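PDB 4P9E: deoxycytidylate deaminase from Cyanophage S-TIM5, which probably catalyses the zinc-dependent hydrolytic deamination of dCMP to dUMP and binds dTTP as an allosteric inhibitor. Local coordinates for residues 70-75 against 103-108; 95-100 against 111-116; 39-44 against 82-87. One frame throughout, in Å; residues are numbered along the deposited sequence.

Overall arrangement
The three contacts lie in the alpha/beta fold of the cytidine deaminase family, on a mixed five-stranded sheet. Interaction 3 joins strand 39-45, outermost within this chain, to the loop after helix 71-80. Interaction 1 packs that helix against helix 99-107, whose start interaction 2 ties to strand 112-115. Along the chain interactions 3 and 1 cross, as do 1 and 2, while 3 closes before 2 opens. Interactions 1 and 2 have centres about 9 Å apart and share the zinc ion and its water; the centre of interaction 3 lies about 12 and 16 Å from theirs. The metal site is thus assembled from two helix starts; all three contacts reach the second subunit, interaction 3 also the third.

Interaction 1 of 3, residues 70-75 against 103-108; sequences HAEQNA and KMIAQA. With ZN (zinc ion), chain B.
Met104 lays its terminal methyl against Gln73, with CE 3.6 Å from Gln73 CG and 3.8 Å from Gln73 NE2, so one carbon meets both the aliphatic stem and the amide end. A bend at the thioether (chi3 -85°) swings CE onto the glutamine, whose own chain runs extended beyond CG. The second touch is looser: Ile105 CD1 lies 4.4 Å from Glu72 CG, against the stem of the glutamate, while the carboxylate leads away toward the metal. There Glu72 OE2 accepts a hydrogen bond from the zinc-bound water at 2.6 Å. His70 ND1 holds the zinc ion itself at 2.0 Å, and Cys98 and Cys101 supply the other protein ligands. Behind this shell, Gln73 OE1 accepts from His70 N at 3.0 Å, with an N-H...O angle of 163° and the donor well above the amide plane. This bond ties the N-cap residue to the first turn of helix 71-80 and restrains the amide that Met104 packs on. Further out, Met104 meets Met104 of the second subunit, and Gln73 packs on Lys103 of that subunit, so the helix pair also belongs to a subunit interface. His70, Ala71 and Glu72 form the His-Ala-Glu motif of the cytidine and deoxycytidylate deaminase family, in which the glutamate is the predicted proton donor beside the catalytic zinc.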
loop_
_atom_site.group_PDB
_atom_site.type_symbol
_atom_site.label_atom_id
_atom_site.label_comp_id
_atom_site.label_asym_id
_atom_site.label_seq_id
_atom_site.Cartn_x
_atom_site.Cartn_y
_atom_site.Cartn_z
ATOM N N HIS A 70 -25.054 5.744 -5.174
ATOM C CA HIS A 70 -25.562 4.715 -4.294
ATOM C C HIS A 70 -24.516 4.455 -3.226
ATOM O O HIS A 70 -23.344 4.772 -3.410
ATOM C CB HIS A 70 -25.851 3.450 -5.082
ATOM C CG HIS A 70 -26.923 3.623 -6.110
ATOM N ND1 HIS A 70 -27.243 2.639 -7.018
ATOM C CD2 HIS A 70 -27.752 4.657 -6.365
ATOM C CE1 HIS A 70 -28.217 3.071 -7.802
ATOM N NE2 HIS A 70 -28.544 4.288 -7.424
ATOM N N ALA A 71 -24.951 3.892 -2.108
ATOM C CA ALA A 71 -24.070 3.571 -0.998
ATOM C C ALA A 71 -22.892 2.708 -1.455
ATOM O O ALA A 71 -21.766 2.873 -0.988
ATOM C CB ALA A 71 -24.857 2.850 0.086
ATOM N N GLU A 72 -23.167 1.787 -2.375
ATOM C CA GLU A 72 -22.162 0.856 -2.853
ATOM C C GLU A 72 -21.143 1.590 -3.716
ATOM O O GLU A 72 -19.950 1.341 -3.617
ATOM C CB GLU A 72 -22.807 -0.304 -3.639
ATOM C CG GLU A 72 -23.903 -1.095 -2.906
ATOM C CD GLU A 72 -25.303 -0.499 -3.080
ATOM O OE1 GLU A 72 -25.454 0.750 -3.060
ATOM O OE2 GLU A 72 -26.263 -1.291 -3.225
ATOM N N GLN A 73 -21.613 2.497 -4.567
ATOM C CA GLN A 73 -20.728 3.404 -5.291
ATOM C C GLN A 73 -19.782 4.231 -4.388
ATOM O O GLN A 73 -18.594 4.367 -4.682
ATOM C CB GLN A 73 -21.541 4.304 -6.210
ATOM C CG GLN A 73 -22.008 3.569 -7.438
ATOM C CD GLN A 73 -23.170 4.241 -8.154
ATOM O OE1 GLN A 73 -23.594 5.338 -7.797
ATOM N NE2 GLN A 73 -23.706 3.561 -9.167
ATOM N N ASN A 74 -20.307 4.756 -3.288
ATOM C CA ASN A 74 -19.475 5.459 -2.316
ATOM C C ASN A 74 -18.397 4.596 -1.650
ATOM O O ASN A 74 -17.224 4.987 -1.576
ATOM C CB ASN A 74 -20.337 6.142 -1.264
ATOM C CG ASN A 74 -20.697 7.549 -1.652
ATOM O OD1 ASN A 74 -19.882 8.265 -2.236
ATOM N ND2 ASN A 74 -21.918 7.959 -1.337
ATOM N N ALA A 75 -18.792 3.428 -1.170
ATOM C CA ALA A 75 -17.842 2.496 -0.597
ATOM C C ALA A 75 -16.736 2.145 -1.606
ATOM O O ALA A 75 -15.544 2.252 -1.307
ATOM C CB ALA A 75 -18.565 1.236 -0.105
ATOM N N LYS A 103 -22.701 -4.984 -11.305
ATOM C CA LYS A 103 -21.628 -5.133 -12.288
ATOM C C LYS A 103 -20.279 -4.844 -11.664
ATOM O O LYS A 103 -19.277 -5.500 -11.967
ATOM C CB LYS A 103 -21.756 -4.105 -13.413
ATOM C CG LYS A 103 -23.005 -4.105 -14.231
ATOM C CD LYS A 103 -22.942 -2.999 -15.309
ATOM C CE LYS A 103 -22.710 -1.613 -14.731
ATOM N NZ LYS A 103 -23.158 -0.546 -15.666
ATOM N N MET A 104 -20.259 -3.807 -10.834
ATOM C CA MET A 104 -19.012 -3.258 -10.332
ATOM C C MET A 104 -18.497 -4.075 -9.169
ATOM O O MET A 104 -17.297 -4.364 -9.069
ATOM C CB MET A 104 -19.201 -1.802 -9.932
ATOM C CG MET A 104 -19.519 -0.899 -11.112
ATOM S SD MET A 104 -19.161 0.835 -10.775
ATOM C CE MET A 104 -20.671 1.342 -9.972
ATOM N N ILE A 105 -19.429 -4.445 -8.303
ATOM C CA ILE A 105 -19.168 -5.349 -7.207
ATOM C C ILE A 105 -18.536 -6.651 -7.719
ATOM O O ILE A 105 -17.548 -7.130 -7.157
ATOM C CB ILE A 105 -20.473 -5.617 -6.445
ATOM C CG1 ILE A 105 -20.982 -4.320 -5.830
ATOM C CG2 ILE A 105 -20.296 -6.662 -5.373
ATOM C CD1 ILE A 105 -22.429 -4.369 -5.420
ATOM N N ALA A 106 -19.081 -7.215 -8.795
ATOM C CA ALA A 106 -18.555 -8.482 -9.315
ATOM C C ALA A 106 -17.168 -8.316 -9.917
ATOM O O ALA A 106 -16.263 -9.129 -9.693
ATOM C CB ALA A 106 -19.489 -9.069 -10.334
ATOM N N GLN A 107 -17.014 -7.258 -10.698
ATOM C CA GLN A 107 -15.747 -6.958 -11.325
ATOM C C GLN A 107 -14.679 -6.581 -10.285
ATOM O O GLN A 107 -13.479 -6.722 -10.530
ATOM C CB GLN A 107 -15.937 -5.842 -12.346
ATOM C CG GLN A 107 -14.830 -5.744 -13.370
ATOM C CD GLN A 107 -14.860 -6.862 -14.397
ATOM O OE1 GLN A 107 -14.599 -8.019 -14.080
ATOM N NE2 GLN A 107 -15.162 -6.514 -15.642
ATOM N N ALA A 108 -15.120 -6.128 -9.113
ATOM C CA ALA A 108 -14.207 -5.707 -8.053
ATOM C C ALA A 108 -13.630 -6.875 -7.262
ATOM O O ALA A 108 -12.731 -6.702 -6.446
ATOM C CB ALA A 108 -14.906 -4.733 -7.120
HETATM ZN ZN ZN B . -26.970 0.692 -7.072
HETATM O O HOH W 1 -27.843 -0.185 -4.960
#

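Interaction 2 of 3, residues 95-100 against 111-116; sequences HSPCPD and KKVYYR. With ZN (zinc ion), chain B.
Ser96 sets its CB over one face of the Tyr115 ring as a CH-pi contact, 4.2 Å from the ring centroid and 15° off the ring normal, displaced toward the CD1 side. Tyr115 CG sits between the backbone N and the carbonyl carbon (chi1 69°), which carries the ring to the serine. Main chain closes in on the same residue: Tyr115 CB lies 3.6 Å from Ser96 N and 3.7 Å from His95 C. One step along, Pro97 CD meets Val113 CG1 at 4.4 Å, an apolar touch that Ile105 of helix 99-107 extends by packing on both residues. Ile125 of helix 123-130 packs on Ser96, Pro97 and Tyr115, and a backbone hydrogen bond joins Ser96 to Asn117. The metal ligand follows directly in sequence. Cys98 SG binds the zinc ion at 2.2 Å, and Cys98 N donates to the zinc-bound water at 3.2 Å. Cys98 is also the N-cap of helix 99-107, its sulfur capping a backbone N just past Asp100, so the ligand is held by the helix start as well as by the metal. The arrangement belongs to the beta-alpha-beta unit of strand 90-93, helix 99-107 and strand 112-115, with the family's Pro-Cys-X-X-Cys zinc motif at the point where the helix begins.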
loop_
_atom_site.group_PDB
_atom_site.type_symbol
_atom_site.label_atom_id
_atom_site.label_comp_id
_atom_site.label_asym_id
_atom_site.label_seq_id
_atom_site.Cartn_x
_atom_site.Cartn_y
_atom_site.Cartn_z
ATOM N N HIS A 95 -29.476 -2.718 1.600
ATOM C CA HIS A 95 -30.320 -3.138 0.500
ATOM C C HIS A 95 -29.609 -3.992 -0.521
ATOM O O HIS A 95 -28.412 -3.854 -0.717
ATOM C CB HIS A 95 -30.927 -1.932 -0.193
ATOM C CG HIS A 95 -31.882 -1.170 0.669
ATOM N ND1 HIS A 95 -31.465 -0.406 1.737
ATOM C CD2 HIS A 95 -33.228 -1.089 0.640
ATOM C CE1 HIS A 95 -32.521 0.133 2.319
ATOM N NE2 HIS A 95 -33.602 -0.255 1.672
ATOM N N SER A 96 -30.366 -4.901 -1.129
ATOM C CA SER A 96 -29.979 -5.585 -2.352
ATOM C C SER A 96 -29.502 -4.514 -3.338
ATOM O O SER A 96 -30.089 -3.440 -3.397
ATOM C CB SER A 96 -31.190 -6.375 -2.885
ATOM O OG SER A 96 -31.279 -6.401 -4.305
ATOM N N PRO A 97 -28.395 -4.767 -4.063
ATOM C CA PRO A 97 -27.899 -3.744 -4.992
ATOM C C PRO A 97 -28.552 -3.730 -6.372
ATOM O O PRO A 97 -28.995 -4.755 -6.873
ATOM C CB PRO A 97 -26.408 -4.070 -5.117
ATOM C CG PRO A 97 -26.314 -5.485 -4.789
ATOM C CD PRO A 97 -27.361 -5.766 -3.763
ATOM N N CYS A 98 -28.592 -2.546 -6.968
ATOM C CA CYS A 98 -29.110 -2.343 -8.317
ATOM C C CYS A 98 -28.211 -3.039 -9.329
ATOM O O CYS A 98 -27.131 -3.494 -8.974
ATOM C CB CYS A 98 -29.222 -0.837 -8.615
ATOM S SG CYS A 98 -27.672 0.020 -9.026
ATOM N N PRO A 99 -28.656 -3.149 -10.594
ATOM C CA PRO A 99 -27.777 -3.761 -11.593
ATOM C C PRO A 99 -26.445 -3.027 -11.810
ATOM O O PRO A 99 -25.454 -3.706 -12.060
ATOM C CB PRO A 99 -28.630 -3.723 -12.867
ATOM C CG PRO A 99 -30.010 -3.796 -12.373
ATOM C CD PRO A 99 -30.018 -2.960 -11.130
ATOM N N ASP A 100 -26.421 -1.695 -11.712
ATOM C CA ASP A 100 -25.198 -0.919 -11.947
ATOM C C ASP A 100 -24.155 -1.129 -10.843
ATOM O O ASP A 100 -22.947 -1.141 -11.096
ATOM C CB ASP A 100 -25.504 0.581 -12.077
ATOM C CG ASP A 100 -26.562 0.886 -13.145
ATOM O OD1 ASP A 100 -26.618 0.148 -14.168
ATOM O OD2 ASP A 100 -27.337 1.864 -12.952
ATOM N N LYS A 111 -16.299 -10.893 -2.747
ATOM C CA LYS A 111 -16.504 -12.315 -2.559
ATOM C C LYS A 111 -17.991 -12.621 -2.344
ATOM O O LYS A 111 -18.562 -13.516 -2.970
ATOM C CB LYS A 111 -15.675 -12.759 -1.355
ATOM C CG LYS A 111 -15.799 -14.214 -0.986
ATOM C CD LYS A 111 -14.792 -14.577 0.096
ATOM C CE LYS A 111 -14.925 -13.669 1.322
ATOM N NZ LYS A 111 -13.824 -13.873 2.327
ATOM N N LYS A 112 -18.614 -11.851 -1.459
ATOM C CA LYS A 112 -19.998 -12.073 -1.110
ATOM C C LYS A 112 -20.680 -10.768 -0.692
ATOM O O LYS A 112 -20.054 -9.885 -0.122
ATOM C CB LYS A 112 -20.069 -13.108 0.015
ATOM C CG LYS A 112 -21.432 -13.288 0.635
ATOM C CD LYS A 112 -21.329 -14.211 1.813
ATOM C CE LYS A 112 -22.682 -14.757 2.240
ATOM N NZ LYS A 112 -22.485 -15.559 3.465
ATOM N N VAL A 113 -21.966 -10.659 -0.996
ATOM C CA VAL A 113 -22.797 -9.559 -0.520
ATOM C C VAL A 113 -23.882 -10.029 0.486
ATOM O O VAL A 113 -24.655 -10.935 0.196
ATOM C CB VAL A 113 -23.478 -8.810 -1.704
ATOM C CG1 VAL A 113 -24.389 -7.696 -1.190
ATOM C CG2 VAL A 113 -22.438 -8.252 -2.677
ATOM N N TYR A 114 -23.910 -9.414 1.667
ATOM C CA TYR A 114 -24.988 -9.583 2.638
ATOM C C TYR A 114 -25.931 -8.378 2.556
ATOM O O TYR A 114 -25.480 -7.232 2.626
ATOM C CB TYR A 114 -24.434 -9.646 4.064
ATOM C CG TYR A 114 -23.487 -10.780 4.375
ATOM C CD1 TYR A 114 -23.927 -11.913 5.033
ATOM C CD2 TYR A 114 -22.133 -10.700 4.048
ATOM C CE1 TYR A 114 -23.049 -12.957 5.334
ATOM C CE2 TYR A 114 -21.247 -11.740 4.342
ATOM C CZ TYR A 114 -21.713 -12.859 4.987
ATOM O OH TYR A 114 -20.850 -13.887 5.279
ATOM N N TYR A 115 -27.229 -8.621 2.405
ATOM C CA TYR A 115 -28.217 -7.530 2.459
ATOM C C TYR A 115 -29.350 -7.779 3.447
ATOM O O TYR A 115 -29.683 -8.930 3.762
ATOM C CB TYR A 115 -28.802 -7.229 1.089
ATOM C CG TYR A 115 -29.690 -8.320 0.553
ATOM C CD1 TYR A 115 -31.065 -8.268 0.732
ATOM C CD2 TYR A 115 -29.160 -9.397 -0.149
ATOM C CE1 TYR A 115 -31.889 -9.252 0.236
ATOM C CE2 TYR A 115 -29.977 -10.394 -0.639
ATOM C CZ TYR A 115 -31.346 -10.316 -0.448
ATOM O OH TYR A 115 -32.178 -11.308 -0.937
ATOM N N ARG A 116 -29.875 -6.709 4.032
ATOM C CA ARG A 116 -31.042 -6.827 4.894
ATOM C C ARG A 116 -32.367 -6.749 4.155
ATOM O O ARG A 116 -33.298 -7.470 4.475
ATOM C CB ARG A 116 -31.013 -5.787 6.005
ATOM C CG ARG A 116 -32.055 -6.023 7.071
ATOM C CD ARG A 116 -31.484 -5.831 8.450
ATOM N NE ARG A 116 -31.017 -7.080 9.031
ATOM C CZ ARG A 116 -30.284 -7.155 10.130
ATOM N NH1 ARG A 116 -29.933 -6.053 10.768
ATOM N NH2 ARG A 116 -29.901 -8.331 10.592
HETATM ZN ZN ZN B . -26.970 0.692 -7.072
HETATM O O HOH W 1 -27.843 -0.185 -4.960
#

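Interaction 3 of 3, residues 39-44 against 82-87; sequences SILAHG and SSESID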
loop_
_atom_site.group_PDB
_atom_site.type_symbol
_atom_site.label_atom_id
_atom_site.label_comp_id
_atom_site.label_asym_id
_atom_site.label_seq_id
_atom_site.Cartn_x
_atom_site.Cartn_y
_atom_site.Cartn_z
ATOM N N SER A 39 -11.737 -6.786 9.303
ATOM C CA SER A 39 -11.654 -5.358 9.448
ATOM C C SER A 39 -12.563 -4.603 8.471
ATOM O O SER A 39 -12.606 -4.915 7.277
ATOM C CB SER A 39 -10.206 -4.933 9.268
ATOM O OG SER A 39 -10.088 -3.528 9.357
ATOM N N ILE A 40 -13.286 -3.610 8.985
ATOM C CA ILE A 40 -13.996 -2.666 8.126
ATOM C C ILE A 40 -12.978 -1.838 7.352
ATOM O O ILE A 40 -12.011 -1.362 7.926
ATOM C CB ILE A 40 -14.872 -1.694 8.944
ATOM C CG1 ILE A 40 -15.844 -2.461 9.823
ATOM C CG2 ILE A 40 -15.632 -0.742 8.030
ATOM C CD1 ILE A 40 -16.649 -1.560 10.711
ATOM N N LEU A 41 -13.190 -1.669 6.056
ATOM C CA LEU A 41 -12.256 -0.902 5.253
ATOM C C LEU A 41 -12.890 0.330 4.641
ATOM O O LEU A 41 -12.198 1.263 4.281
ATOM C CB LEU A 41 -11.668 -1.766 4.146
ATOM C CG LEU A 41 -10.983 -3.040 4.605
ATOM C CD1 LEU A 41 -10.532 -3.778 3.374
ATOM C CD2 LEU A 41 -9.830 -2.767 5.581
ATOM N N ALA A 42 -14.204 0.332 4.518
ATOM C CA ALA A 42 -14.907 1.434 3.874
ATOM C C ALA A 42 -16.367 1.420 4.281
ATOM O O ALA A 42 -16.928 0.370 4.605
ATOM C CB ALA A 42 -14.795 1.339 2.345
ATOM N N HIS A 43 -16.980 2.592 4.255
ATOM C CA HIS A 43 -18.407 2.706 4.484
ATOM C C HIS A 43 -18.959 3.689 3.472
ATOM O O HIS A 43 -18.210 4.377 2.795
ATOM C CB HIS A 43 -18.692 3.145 5.915
ATOM C CG HIS A 43 -18.054 4.444 6.282
ATOM N ND1 HIS A 43 -18.759 5.618 6.368
ATOM C CD2 HIS A 43 -16.768 4.748 6.567
ATOM C CE1 HIS A 43 -17.936 6.603 6.699
ATOM N NE2 HIS A 43 -16.727 6.096 6.826
ATOM N N GLY A 44 -20.270 3.744 3.355
ATOM C CA GLY A 44 -20.872 4.518 2.301
ATOM C C GLY A 44 -22.366 4.592 2.476
ATOM O O GLY A 44 -23.001 3.715 3.053
ATOM N N SER A 82 -8.241 4.120 -1.207
ATOM C CA SER A 82 -7.593 3.392 -0.127
ATOM C C SER A 82 -6.312 2.759 -0.669
ATOM O O SER A 82 -6.090 2.747 -1.859
ATOM C CB SER A 82 -8.555 2.310 0.386
ATOM O OG SER A 82 -7.956 1.445 1.330
ATOM N N SER A 83 -5.471 2.228 0.204
ATOM C CA SER A 83 -4.302 1.490 -0.239
ATOM C C SER A 83 -4.583 -0.003 -0.192
ATOM O O SER A 83 -3.741 -0.827 -0.547
ATOM C CB SER A 83 -3.126 1.799 0.677
ATOM O OG SER A 83 -3.296 3.071 1.272
ATOM N N GLU A 84 -5.779 -0.338 0.256
ATOM C CA GLU A 84 -6.136 -1.706 0.550
ATOM C C GLU A 84 -7.061 -2.199 -0.552
ATOM O O GLU A 84 -7.983 -1.502 -0.952
ATOM C CB GLU A 84 -6.809 -1.731 1.929
ATOM C CG GLU A 84 -7.155 -3.084 2.467
ATOM C CD GLU A 84 -5.936 -3.927 2.757
ATOM O OE1 GLU A 84 -5.182 -3.574 3.696
ATOM O OE2 GLU A 84 -5.738 -4.943 2.050
ATOM N N SER A 85 -6.805 -3.391 -1.063
ATOM C CA SER A 85 -7.589 -3.917 -2.178
ATOM C C SER A 85 -9.017 -4.305 -1.785
ATOM O O SER A 85 -9.265 -4.748 -0.665
ATOM C CB SER A 85 -6.894 -5.114 -2.813
ATOM O OG SER A 85 -7.702 -5.663 -3.829
ATOM N N ILE A 86 -9.952 -4.146 -2.716
ATOM C CA ILE A 86 -11.334 -4.521 -2.469
ATOM C C ILE A 86 -11.550 -6.012 -2.779
ATOM O O ILE A 86 -12.528 -6.621 -2.339
ATOM C CB ILE A 86 -12.314 -3.627 -3.268
ATOM C CG1 ILE A 86 -13.731 -3.751 -2.703
ATOM C CG2 ILE A 86 -12.278 -3.948 -4.746
ATOM C CD1 ILE A 86 -14.751 -2.935 -3.426
ATOM N N ASP A 87 -10.609 -6.590 -3.521
ATOM C CA ASP A 87 -10.665 -7.986 -3.925
ATOM C C ASP A 87 -10.671 -8.924 -2.717
ATOM O O ASP A 87 -9.820 -8.810 -1.840
ATOM C CB ASP A 87 -9.454 -8.297 -4.795
ATOM C CG ASP A 87 -9.674 -9.484 -5.724
ATOM O OD1 ASP A 87 -10.786 -10.051 -5.737
ATOM O OD2 ASP A 87 -8.731 -9.844 -6.458
#
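Segment 39-44, on strand 39-45, passes the irregular chain of 82-87 most closely at Leu41 and Glu84, whose CA atoms are 7.8 Å apart. Leu41 departs from extended geometry (phi -118°, psi -22°), and both it and Ala42 make backbone hydrogen bonds with Val34, which fits a classic beta bulge; the CB atoms of both residues point toward the loop. Leu41 carries the contact with its branched end: CD1 lies 3.6 Å and CD2 4.1 Å from Glu84 CG, so both methyls approach the methylene from one side, CD1 the closer. Glu84 then bends at chi2 (66°), and its polar end reaches a subunit interface, where OE1 is hydrogen-bonded to Ser83 OG of the third subunit. Two ST turns shape the loop, Ser82 OG accepting from Glu84 N at 3.0 Å and Ser85 OG from Asp87 N at 3.1 Å. Met79 of helix 71-80 touches Leu41, Ala42 and Ile86, and Lys36 of the adjacent strand is hydrogen-bonded to Ser85 O, so the contact sits between the outermost strand 39-45 of this chain, paired with strand 31-36, and the connection from that helix to strand 90-93.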